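Local coordinates for protein NADH-rubredoxin oxidoreductase (Clostridium acetobutylicum, PDB 3KLJ) that catalyses the NADH-dependent reduction of rubredoxin through one bound FAD, the electrons going on to the dioxygen-scavenging enzymes of an obligate anaerobe, at residues L276-K282 and Y298-S304; L44-R50 and D63-N69; K120-A124 and E212-I218. All blocks are in the same frame, centred on the assembly; numbering follows the deposited sequence. Where two conformers were deposited one is given.

Contact 1: residues L276-K282 and Y298-S304; sequences LINIANK and YSEIIPS. With FAD (flavin-adenine dinucleotide), chain B.
L276, just before helix 277-291, meets I302 of the chain that returns over that helix. In this glutathione-reductase-type fold the helix begins at the flavin and the segment 298-304 leads on toward strand 306-309 of the C-terminal domain, so the contact joins the FAD-binding domain to the link between the two. Apolar packing carries it. L276 and I302 run past one another head to tail, and the L276 CD1 methyl touches I302 CG2 at 3.3 Å, a tight fit, with S304 CB on the same methyl at 4.0 Å. I279 adjoins I302 too, though modelled too close to trust in detail. One turn on, the aliphatic part of K282 serves as a greasy spacer: its CB lies 3.8 Å from I301 CD1, while its CD reaches the edge of the Y298 ring, near the ring plane, 4.0 Å from CD2. The bent lysine chain carries NZ on to a salt bridge with E285. Y298 has CG anti to its backbone N (chi1 174°), which extends the ring across the helix to bring OH within 3.7 Å of I279 CG1; F269 meets this ring edge-to-face.

The helix start bonds to the cofactor. L276 is the N-cap residue, and the helix it precedes begins directly at the isoalloxazine, an arrangement that would probably help stabilise negative charge on the N1-C2=O2 side of a reduced flavin. The other L276 methyl, CD2, sits 3.2 Å from FAD O2. That same oxygen accepts a hydrogen bond from I277 N, 2.9 Å long with an N-H...O angle of 162°.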
# COMPACT_ATOMS: atom_id res chain seq x y z
N LEU A 276 -3.30 0.99 2.38
CA LEU A 276 -3.61 -0.39 2.73
C LEU A 276 -4.94 -0.79 2.10
O LEU A 276 -5.82 0.05 1.94
CB LEU A 276 -3.65 -0.57 4.25
CG LEU A 276 -2.35 -0.29 5.01
CD1 LEU A 276 -2.56 -0.26 6.53
CD2 LEU A 276 -1.31 -1.33 4.63
N ILE A 277 -5.07 -2.08 1.77
CA ILE A 277 -6.26 -2.55 1.05
C ILE A 277 -7.56 -2.54 1.86
O ILE A 277 -8.61 -2.22 1.30
CB ILE A 277 -6.03 -3.90 0.28
CG1 ILE A 277 -7.14 -4.10 -0.77
CG2 ILE A 277 -5.91 -5.08 1.23
CD1 ILE A 277 -6.76 -4.90 -1.96
N ASN A 278 -7.51 -2.84 3.16
CA ASN A 278 -8.74 -2.79 3.95
C ASN A 278 -9.32 -1.36 4.00
O ASN A 278 -10.53 -1.17 4.03
CB ASN A 278 -8.59 -3.43 5.34
CG ASN A 278 -7.53 -2.76 6.19
OD1 ASN A 278 -6.79 -1.90 5.73
ND2 ASN A 278 -7.46 -3.17 7.46
N ILE A 279 -8.43 -0.36 3.99
CA ILE A 279 -8.83 1.06 3.91
C ILE A 279 -9.47 1.38 2.56
O ILE A 279 -10.46 2.10 2.50
CB ILE A 279 -7.62 1.99 4.19
CG1 ILE A 279 -7.14 1.77 5.63
CG2 ILE A 279 -7.98 3.47 3.95
CD1 ILE A 279 -5.89 2.52 6.03
N ALA A 280 -8.89 0.85 1.48
CA ALA A 280 -9.43 1.03 0.13
C ALA A 280 -10.85 0.49 0.03
O ALA A 280 -11.76 1.17 -0.46
CB ALA A 280 -8.53 0.35 -0.90
N ASN A 281 -11.04 -0.74 0.50
CA ASN A 281 -12.35 -1.38 0.51
C ASN A 281 -13.37 -0.57 1.30
O ASN A 281 -14.47 -0.31 0.82
CB ASN A 281 -12.24 -2.79 1.09
CG ASN A 281 -11.44 -3.73 0.21
OD1 ASN A 281 -10.74 -4.62 0.71
ND2 ASN A 281 -11.54 -3.53 -1.10
N LYS A 282 -12.99 -0.16 2.51
CA LYS A 282 -13.93 0.50 3.41
C LYS A 282 -14.20 1.96 3.01
O LYS A 282 -15.34 2.44 3.09
CB LYS A 282 -13.43 0.41 4.85
CG LYS A 282 -14.42 -0.22 5.83
CD LYS A 282 -15.21 0.85 6.61
CE LYS A 282 -16.71 0.82 6.32
NZ LYS A 282 -17.02 1.08 4.88
N TYR A 298 -16.98 6.97 7.53
CA TYR A 298 -15.80 6.17 7.70
C TYR A 298 -15.15 6.53 9.03
O TYR A 298 -14.97 7.71 9.35
CB TYR A 298 -14.82 6.43 6.56
CG TYR A 298 -13.48 5.74 6.73
CD1 TYR A 298 -12.34 6.47 7.10
CD2 TYR A 298 -13.35 4.37 6.54
CE1 TYR A 298 -11.11 5.84 7.26
CE2 TYR A 298 -12.13 3.73 6.71
CZ TYR A 298 -11.01 4.48 7.06
OH TYR A 298 -9.81 3.86 7.22
N SER A 299 -14.77 5.51 9.80
CA SER A 299 -13.90 5.76 10.94
C SER A 299 -12.59 5.00 10.75
O SER A 299 -12.58 3.90 10.20
CB SER A 299 -14.57 5.43 12.27
OG SER A 299 -14.70 4.03 12.43
N GLU A 300 -11.50 5.61 11.19
CA GLU A 300 -10.17 5.03 11.07
C GLU A 300 -10.15 3.63 11.69
O GLU A 300 -10.54 3.45 12.84
CB GLU A 300 -9.16 5.94 11.76
CG GLU A 300 -7.72 5.57 11.49
CD GLU A 300 -6.75 6.40 12.31
OE1 GLU A 300 -7.17 7.42 12.91
OE2 GLU A 300 -5.55 6.04 12.34
N ILE A 301 -9.70 2.65 10.92
CA ILE A 301 -9.77 1.25 11.34
C ILE A 301 -8.47 0.76 11.96
O ILE A 301 -8.47 -0.07 12.88
CB ILE A 301 -10.03 0.31 10.11
CG1 ILE A 301 -11.11 0.86 9.17
CG2 ILE A 301 -10.34 -1.14 10.57
CD1 ILE A 301 -11.01 0.30 7.75
N ILE A 302 -7.36 1.33 11.49
CA ILE A 302 -6.26 0.52 10.97
C ILE A 302 -5.22 -0.15 11.88
O ILE A 302 -4.35 0.52 12.44
CB ILE A 302 -5.53 1.26 9.83
CG1 ILE A 302 -6.50 2.21 9.14
CG2 ILE A 302 -4.92 0.25 8.85
CD1 ILE A 302 -7.68 1.50 8.46
N PRO A 303 -5.32 -1.50 11.99
CA PRO A 303 -4.18 -2.35 12.29
C PRO A 303 -3.61 -2.90 10.97
O PRO A 303 -4.27 -2.82 9.93
CB PRO A 303 -4.80 -3.48 13.13
CG PRO A 303 -6.30 -3.44 12.84
CD PRO A 303 -6.57 -2.28 11.93
N SER A 304 -2.44 -3.51 11.05
CA SER A 304 -1.85 -4.21 9.91
C SER A 304 -0.75 -5.16 10.39
O SER A 304 0.33 -4.71 10.78
CB SER A 304 -1.33 -3.24 8.83
OG SER A 304 -0.18 -2.53 9.26
PA FAD B . -5.27 1.00 -6.89
O1A FAD B . -3.93 1.58 -7.28
O2A FAD B . -5.18 -0.45 -6.50
O5B FAD B . -6.30 1.19 -8.10
C5B FAD B . -6.44 2.44 -8.75
C4B FAD B . -6.72 2.20 -10.24
O4B FAD B . -6.99 3.45 -10.87
C3B FAD B . -5.51 1.60 -10.94
O3B FAD B . -5.92 0.46 -11.68
C2B FAD B . -5.01 2.70 -11.86
O2B FAD B . -4.52 2.20 -13.09
C1B FAD B . -6.26 3.54 -12.08
N9A FAD B . -5.97 4.95 -12.43
C8A FAD B . -4.94 5.73 -11.98
N7A FAD B . -5.05 6.95 -12.54
C5A FAD B . -6.14 6.97 -13.34
C6A FAD B . -6.70 7.96 -14.15
N6A FAD B . -6.00 9.06 -14.44
N1A FAD B . -7.84 7.67 -14.87
C2A FAD B . -8.42 6.42 -14.80
N3A FAD B . -7.86 5.44 -14.00
C4A FAD B . -6.73 5.71 -13.28
N1 FAD B . -1.89 -3.42 0.99
C2 FAD B . -2.11 -4.06 2.20
O2 FAD B . -2.93 -3.60 2.98
N3 FAD B . -1.44 -5.22 2.52
C4 FAD B . -0.52 -5.74 1.64
O4 FAD B . 0.08 -6.77 1.96
C4X FAD B . -0.28 -5.10 0.41
N5 FAD B . 0.64 -5.61 -0.50
C5X FAD B . 0.86 -4.98 -1.70
C6 FAD B . 1.79 -5.50 -2.61
C7 FAD B . 2.00 -4.85 -3.84
C7M FAD B . 3.00 -5.40 -4.82
C8 FAD B . 1.31 -3.68 -4.14
C8M FAD B . 1.52 -2.95 -5.45
C9 FAD B . 0.39 -3.16 -3.23
C9A FAD B . 0.16 -3.81 -2.01
N10 FAD B . -0.76 -3.29 -1.10
C10 FAD B . -0.98 -3.93 0.10
C1' FAD B . -1.49 -2.03 -1.42
C2' FAD B . -2.89 -2.28 -1.95
O2' FAD B . -2.78 -2.94 -3.20
C3' FAD B . -3.55 -0.93 -2.12
O3' FAD B . -3.75 -0.34 -0.85
C4' FAD B . -4.89 -1.01 -2.83
O4' FAD B . -4.75 -1.63 -4.10
C5' FAD B . -5.40 0.41 -3.05
O5' FAD B . -6.54 0.33 -3.87
P FAD B . -7.02 1.61 -4.68
O1P FAD B . -8.29 1.26 -5.43
O2P FAD B . -7.14 2.81 -3.79
O3P FAD B . -5.81 1.94 -5.70

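Contact 2: residues L44-R50 and D63-N69; sequences LPYYRPR and DILIKKN. With FAD (flavin-adenine dinucleotide), chain B.
Y46 and L65 form a single antiparallel bridge, as a non-hydrogen-bonded pair, flanked by two backbone hydrogen bonds: I66 N to P45 O at 2.9 Å and Y47 N to I64 O at 2.8 Å. A proline has no N-H to give, but its carbonyl serves well here, for P45 O also accepts from a water that in turn accepts a hydrogen bond from K67 N, 2.9 Å away. Beyond the bridge, Y47 centres an inverse gamma turn that swings the chain into the 3-10 segment 48-50.

Between strand 35-38 of the FAD-binding Rossmann-type domain and helix 51-56, this loop delivers R48, an FAD-binding residue. Its chain bends at chi3 (-58°), setting the guanidinium edge-on to the pyrophosphate; NE donates to FAD O2A at 2.7 Å. Y46 OH takes a hydrogen bond from R48 NH2 and is also hydrogen-bonded to E41, while R48 NH1 forms a salt bridge with E41, so tyrosine and glutamate together fix the guanidinium's rotation. I64 lies alongside the Y46 ring, its CD1 3.6 Å from Y46 CD2, and its CG2 rests over one face of the R50 guanidinium, whose NH1 pairs with E53. At the other end L44 CB meets L65 CD2 at 4.0 Å.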
# COMPACT_ATOMS: atom_id res chain seq x y z
N LEU A 44 -10.00 -5.75 -15.37
CA LEU A 44 -10.97 -5.45 -14.31
C LEU A 44 -10.28 -5.32 -12.95
O LEU A 44 -9.12 -5.72 -12.81
CB LEU A 44 -12.04 -6.54 -14.28
CG LEU A 44 -13.33 -6.40 -15.11
CD1 LEU A 44 -13.41 -5.16 -16.01
CD2 LEU A 44 -13.66 -7.67 -15.88
N PRO A 45 -10.97 -4.74 -11.94
CA PRO A 45 -10.41 -4.66 -10.60
C PRO A 45 -9.85 -5.99 -10.10
O PRO A 45 -10.54 -7.01 -10.15
CB PRO A 45 -11.61 -4.23 -9.75
CG PRO A 45 -12.35 -3.32 -10.66
CD PRO A 45 -12.16 -3.87 -12.07
N TYR A 46 -8.63 -5.95 -9.60
CA TYR A 46 -7.99 -7.15 -9.07
C TYR A 46 -7.36 -6.91 -7.70
O TYR A 46 -7.08 -5.76 -7.33
CB TYR A 46 -6.98 -7.71 -10.06
CG TYR A 46 -5.90 -6.75 -10.53
CD1 TYR A 46 -6.06 -6.00 -11.71
CD2 TYR A 46 -4.70 -6.62 -9.83
CE1 TYR A 46 -5.06 -5.14 -12.16
CE2 TYR A 46 -3.69 -5.77 -10.27
CZ TYR A 46 -3.88 -5.03 -11.44
OH TYR A 46 -2.87 -4.19 -11.87
N TYR A 47 -7.17 -8.00 -6.96
CA TYR A 47 -6.62 -7.95 -5.61
C TYR A 47 -5.12 -7.71 -5.71
O TYR A 47 -4.31 -8.66 -5.65
CB TYR A 47 -6.92 -9.24 -4.84
CG TYR A 47 -6.89 -9.05 -3.34
CD1 TYR A 47 -5.71 -9.24 -2.62
CD2 TYR A 47 -8.04 -8.67 -2.64
CE1 TYR A 47 -5.68 -9.06 -1.24
CE2 TYR A 47 -8.01 -8.50 -1.26
CZ TYR A 47 -6.83 -8.70 -0.57
OH TYR A 47 -6.78 -8.51 0.79
N ARG A 48 -4.76 -6.44 -5.88
CA ARG A 48 -3.38 -6.01 -6.12
C ARG A 48 -2.30 -6.62 -5.18
O ARG A 48 -1.22 -6.95 -5.66
CB ARG A 48 -3.30 -4.47 -6.14
CG ARG A 48 -1.99 -3.88 -6.73
CD ARG A 48 -2.05 -2.33 -6.79
NE ARG A 48 -3.19 -1.86 -7.58
CZ ARG A 48 -3.28 -1.96 -8.91
NH1 ARG A 48 -4.36 -1.53 -9.54
NH2 ARG A 48 -2.28 -2.48 -9.62
N PRO A 49 -2.58 -6.75 -3.85
CA PRO A 49 -1.56 -7.35 -2.98
C PRO A 49 -1.13 -8.77 -3.34
O PRO A 49 -0.12 -9.24 -2.80
CB PRO A 49 -2.21 -7.32 -1.58
CG PRO A 49 -3.14 -6.12 -1.64
CD PRO A 49 -3.70 -6.19 -3.06
N ARG A 50 -1.84 -9.44 -4.23
CA ARG A 50 -1.47 -10.81 -4.59
C ARG A 50 -0.57 -10.87 -5.83
O ARG A 50 -0.31 -11.94 -6.34
CB ARG A 50 -2.70 -11.71 -4.77
CG ARG A 50 -3.72 -11.55 -3.69
CD ARG A 50 -4.26 -12.85 -3.18
NE ARG A 50 -5.21 -13.47 -4.07
CZ ARG A 50 -5.03 -14.64 -4.69
NH1 ARG A 50 -3.91 -15.33 -4.53
NH2 ARG A 50 -5.97 -15.11 -5.48
N ASP A 63 -6.81 -15.27 -11.92
CA ASP A 63 -6.76 -15.80 -10.57
C ASP A 63 -6.84 -14.73 -9.49
O ASP A 63 -7.06 -15.07 -8.32
CB ASP A 63 -5.49 -16.62 -10.34
CG ASP A 63 -5.29 -17.69 -11.36
OD1 ASP A 63 -6.27 -18.40 -11.68
OD2 ASP A 63 -4.16 -17.82 -11.85
N ILE A 64 -6.61 -13.47 -9.85
CA ILE A 64 -6.61 -12.39 -8.85
C ILE A 64 -7.68 -11.31 -9.03
O ILE A 64 -7.79 -10.41 -8.20
CB ILE A 64 -5.20 -11.73 -8.66
CG1 ILE A 64 -4.69 -11.08 -9.95
CG2 ILE A 64 -4.19 -12.75 -8.07
CD1 ILE A 64 -3.57 -10.07 -9.72
N LEU A 65 -8.46 -11.41 -10.11
CA LEU A 65 -9.61 -10.52 -10.34
C LEU A 65 -10.60 -10.62 -9.18
O LEU A 65 -10.88 -11.73 -8.70
CB LEU A 65 -10.32 -10.88 -11.67
CG LEU A 65 -9.60 -10.63 -13.01
CD1 LEU A 65 -10.39 -11.13 -14.24
CD2 LEU A 65 -9.23 -9.16 -13.16
N ILE A 66 -11.12 -9.49 -8.73
CA ILE A 66 -12.12 -9.49 -7.66
C ILE A 66 -13.44 -10.08 -8.19
O ILE A 66 -14.01 -11.00 -7.60
CB ILE A 66 -12.36 -8.08 -7.03
CG1 ILE A 66 -11.06 -7.51 -6.43
CG2 ILE A 66 -13.39 -8.19 -5.91
CD1 ILE A 66 -11.15 -5.98 -5.98
N LYS A 67 -13.91 -9.54 -9.32
CA LYS A 67 -15.09 -10.08 -9.99
C LYS A 67 -14.76 -10.28 -11.45
O LYS A 67 -13.99 -9.50 -12.03
CB LYS A 67 -16.28 -9.12 -9.88
CG LYS A 67 -16.71 -8.80 -8.45
CD LYS A 67 -17.37 -9.97 -7.74
CE LYS A 67 -17.68 -9.57 -6.30
NZ LYS A 67 -18.29 -10.68 -5.55
N LYS A 68 -15.34 -11.32 -12.04
CA LYS A 68 -15.20 -11.59 -13.47
C LYS A 68 -16.14 -10.70 -14.29
O LYS A 68 -17.02 -10.05 -13.72
CB LYS A 68 -15.45 -13.07 -13.76
CG LYS A 68 -14.62 -14.02 -12.90
CD LYS A 68 -13.34 -14.48 -13.59
CE LYS A 68 -12.51 -15.37 -12.68
NZ LYS A 68 -11.95 -16.55 -13.40
N ASN A 69 -15.93 -10.68 -15.60
CA ASN A 69 -16.73 -9.85 -16.52
C ASN A 69 -18.23 -9.94 -16.30
O ASN A 69 -18.93 -8.93 -16.26
CB ASN A 69 -16.41 -10.20 -17.98
CG ASN A 69 -15.38 -9.28 -18.59
OD1 ASN A 69 -15.71 -8.22 -19.12
ND2 ASN A 69 -14.12 -9.68 -18.54
PA FAD B . -5.27 1.00 -6.89
O1A FAD B . -3.93 1.58 -7.28
O2A FAD B . -5.18 -0.45 -6.50
O5B FAD B . -6.30 1.19 -8.10
C5B FAD B . -6.44 2.44 -8.75
C4B FAD B . -6.72 2.20 -10.24
O4B FAD B . -6.99 3.45 -10.87
C3B FAD B . -5.51 1.60 -10.94
O3B FAD B . -5.92 0.46 -11.68
C2B FAD B . -5.01 2.70 -11.86
O2B FAD B . -4.52 2.20 -13.09
C1B FAD B . -6.26 3.54 -12.08
N9A FAD B . -5.97 4.95 -12.43
C8A FAD B . -4.94 5.73 -11.98
N7A FAD B . -5.05 6.95 -12.54
C5A FAD B . -6.14 6.97 -13.34
C6A FAD B . -6.70 7.96 -14.15
N6A FAD B . -6.00 9.06 -14.44
N1A FAD B . -7.84 7.67 -14.87
C2A FAD B . -8.42 6.42 -14.80
N3A FAD B . -7.86 5.44 -14.00
C4A FAD B . -6.73 5.71 -13.28
N1 FAD B . -1.89 -3.42 0.99
C2 FAD B . -2.11 -4.06 2.20
O2 FAD B . -2.93 -3.60 2.98
N3 FAD B . -1.44 -5.22 2.52
C4 FAD B . -0.52 -5.74 1.64
O4 FAD B . 0.08 -6.77 1.96
C4X FAD B . -0.28 -5.10 0.41
N5 FAD B . 0.64 -5.61 -0.50
C5X FAD B . 0.86 -4.98 -1.70
C6 FAD B . 1.79 -5.50 -2.61
C7 FAD B . 2.00 -4.85 -3.84
C7M FAD B . 3.00 -5.40 -4.82
C8 FAD B . 1.31 -3.68 -4.14
C8M FAD B . 1.52 -2.95 -5.45
C9 FAD B . 0.39 -3.16 -3.23
C9A FAD B . 0.16 -3.81 -2.01
N10 FAD B . -0.76 -3.29 -1.10
C10 FAD B . -0.98 -3.93 0.10
C1' FAD B . -1.49 -2.03 -1.42
C2' FAD B . -2.89 -2.28 -1.95
O2' FAD B . -2.78 -2.94 -3.20
C3' FAD B . -3.55 -0.93 -2.12
O3' FAD B . -3.75 -0.34 -0.85
C4' FAD B . -4.89 -1.01 -2.83
O4' FAD B . -4.75 -1.63 -4.10
C5' FAD B . -5.40 0.41 -3.05
O5' FAD B . -6.54 0.33 -3.87
P FAD B . -7.02 1.61 -4.68
O1P FAD B . -8.29 1.26 -5.43
O2P FAD B . -7.14 2.81 -3.79
O3P FAD B . -5.81 1.94 -5.70
O HOH W 1 -12.94 -7.33 -11.00

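Contact 3: residues K120-A124 and E212-I218; sequences KVPHA and EEMGDLI
E212, in a short 3-10 segment, opens the contact against P122 and H123, which are the middle residues of a type II beta turn from V121 to A124. The turn packs beside helix 215-220 in the NADH-binding domain, a Rossmann-type unit, and leads to its edge strand 127-128. The E212 side chain lies across the P122 ring, its CG 3.7 Å from P122 CG; proline suits the first corner of such a turn. The carbonyl of E212 accepts a hydrogen bond from H123 NE2, 2.7 Å long but bent (137° at the hydrogen), with the oxygen 21° out of the ring plane.

G215, the first residue of the helix, slides beneath the imidazole. Its CA lies over one ring face in a CH-pi contact, 3.9 Å from the centroid, and the lack of a side chain allows this close approach. H123 CG stands anti to its own carbonyl carbon (chi1 -60°), which lays the ring across the helix start.

I218, one helical turn on, packs against the beta turn with both branches. Its CG2 touches A124 CB at 3.8 Å, while CD1 reaches V121 CG1 at 4.0 Å and ends 3.6 Å from P122 O.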
# COMPACT_ATOMS: atom_id res chain seq x y z
N LYS A 120 16.53 7.26 -9.99
CA LYS A 120 17.58 6.90 -10.93
C LYS A 120 18.53 5.91 -10.25
O LYS A 120 18.91 6.10 -9.10
CB LYS A 120 18.34 8.15 -11.37
CG LYS A 120 18.72 8.16 -12.84
CD LYS A 120 17.54 8.61 -13.70
CE LYS A 120 18.03 9.25 -14.98
NZ LYS A 120 16.91 9.86 -15.74
N VAL A 121 18.87 4.83 -10.96
CA VAL A 121 19.80 3.82 -10.46
C VAL A 121 21.00 3.75 -11.41
O VAL A 121 20.83 3.43 -12.59
CB VAL A 121 19.15 2.42 -10.36
CG1 VAL A 121 20.17 1.37 -9.92
CG2 VAL A 121 17.95 2.43 -9.42
N PRO A 122 22.22 4.03 -10.90
CA PRO A 122 23.40 4.03 -11.77
C PRO A 122 23.72 2.62 -12.25
O PRO A 122 23.59 1.66 -11.48
CB PRO A 122 24.52 4.56 -10.86
CG PRO A 122 23.84 5.05 -9.61
CD PRO A 122 22.58 4.28 -9.49
N HIS A 123 24.13 2.51 -13.52
CA HIS A 123 24.52 1.24 -14.16
C HIS A 123 23.36 0.42 -14.73
O HIS A 123 23.58 -0.54 -15.47
CB HIS A 123 25.41 0.38 -13.24
CG HIS A 123 26.68 1.05 -12.83
ND1 HIS A 123 27.68 1.38 -13.72
CD2 HIS A 123 27.11 1.47 -11.61
CE1 HIS A 123 28.67 1.97 -13.07
NE2 HIS A 123 28.35 2.04 -11.79
N ALA A 124 22.13 0.79 -14.39
CA ALA A 124 20.95 0.06 -14.84
C ALA A 124 20.39 0.64 -16.13
O ALA A 124 20.05 1.83 -16.19
CB ALA A 124 19.88 0.05 -13.76
N GLU A 212 26.62 2.95 -7.46
CA GLU A 212 27.67 3.23 -8.45
C GLU A 212 28.80 2.20 -8.35
O GLU A 212 29.50 1.93 -9.33
CB GLU A 212 28.27 4.63 -8.25
CG GLU A 212 27.37 5.78 -8.66
CD GLU A 212 28.14 6.95 -9.25
OE1 GLU A 212 29.38 7.02 -9.07
OE2 GLU A 212 27.50 7.81 -9.90
N GLU A 213 28.95 1.64 -7.15
CA GLU A 213 30.02 0.69 -6.85
C GLU A 213 29.54 -0.76 -6.95
O GLU A 213 30.25 -1.71 -6.57
CB GLU A 213 30.56 0.97 -5.44
CG GLU A 213 30.88 2.45 -5.18
CD GLU A 213 32.35 2.77 -5.31
OE1 GLU A 213 32.74 3.51 -6.25
OE2 GLU A 213 33.12 2.27 -4.47
N MET A 214 28.31 -0.91 -7.46
CA MET A 214 27.68 -2.23 -7.59
C MET A 214 27.29 -2.52 -9.04
O MET A 214 26.30 -3.23 -9.31
CB MET A 214 26.47 -2.33 -6.65
CG MET A 214 26.81 -2.08 -5.17
SD MET A 214 25.39 -2.24 -4.05
CE MET A 214 25.26 -4.03 -3.98
N GLY A 215 28.07 -1.96 -9.97
CA GLY A 215 27.84 -2.09 -11.40
C GLY A 215 27.65 -3.51 -11.88
O GLY A 215 26.65 -3.81 -12.59
N ASP A 216 28.59 -4.40 -11.50
CA ASP A 216 28.59 -5.79 -11.96
C ASP A 216 27.30 -6.54 -11.60
O ASP A 216 26.72 -7.23 -12.44
CB ASP A 216 29.80 -6.56 -11.43
CG ASP A 216 31.11 -6.13 -12.09
OD1 ASP A 216 31.06 -5.47 -13.15
OD2 ASP A 216 32.19 -6.48 -11.54
N LEU A 217 26.85 -6.38 -10.35
CA LEU A 217 25.61 -7.01 -9.91
C LEU A 217 24.39 -6.35 -10.55
O LEU A 217 23.49 -7.04 -11.03
CB LEU A 217 25.50 -6.99 -8.38
CG LEU A 217 24.22 -7.55 -7.72
CD1 LEU A 217 23.94 -8.99 -8.16
CD2 LEU A 217 24.33 -7.47 -6.20
N ILE A 218 24.37 -5.02 -10.57
CA ILE A 218 23.27 -4.27 -11.21
C ILE A 218 23.09 -4.64 -12.68
O ILE A 218 21.97 -4.95 -13.12
CB ILE A 218 23.42 -2.73 -10.98
CG1 ILE A 218 22.93 -2.38 -9.57
CG2 ILE A 218 22.62 -1.95 -12.02
CD1 ILE A 218 23.26 -0.97 -9.10

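Contacts 1 and 2 both help build the FAD pocket, with centres about 19 Å apart, and they touch directly: I277 CD1 packs on P49 CD at 3.5 Å, and I277 CG2 lies 3.6 Å from Y47 OH. Contact 1 supplies a backbone amide to the pyrimidine end of the flavin, whereas contact 2 brings an arginine to the pyrophosphate, so different parts of one cofactor are held. Contact 3 stands apart in the NADH-binding domain, its centre about 38 Å from that of contact 1 and 35 Å from that of contact 2, and away from the FAD site. Along the chain the order is contact 2, contact 3, contact 1, since the FAD-binding domain is resumed after the NADH-binding domain.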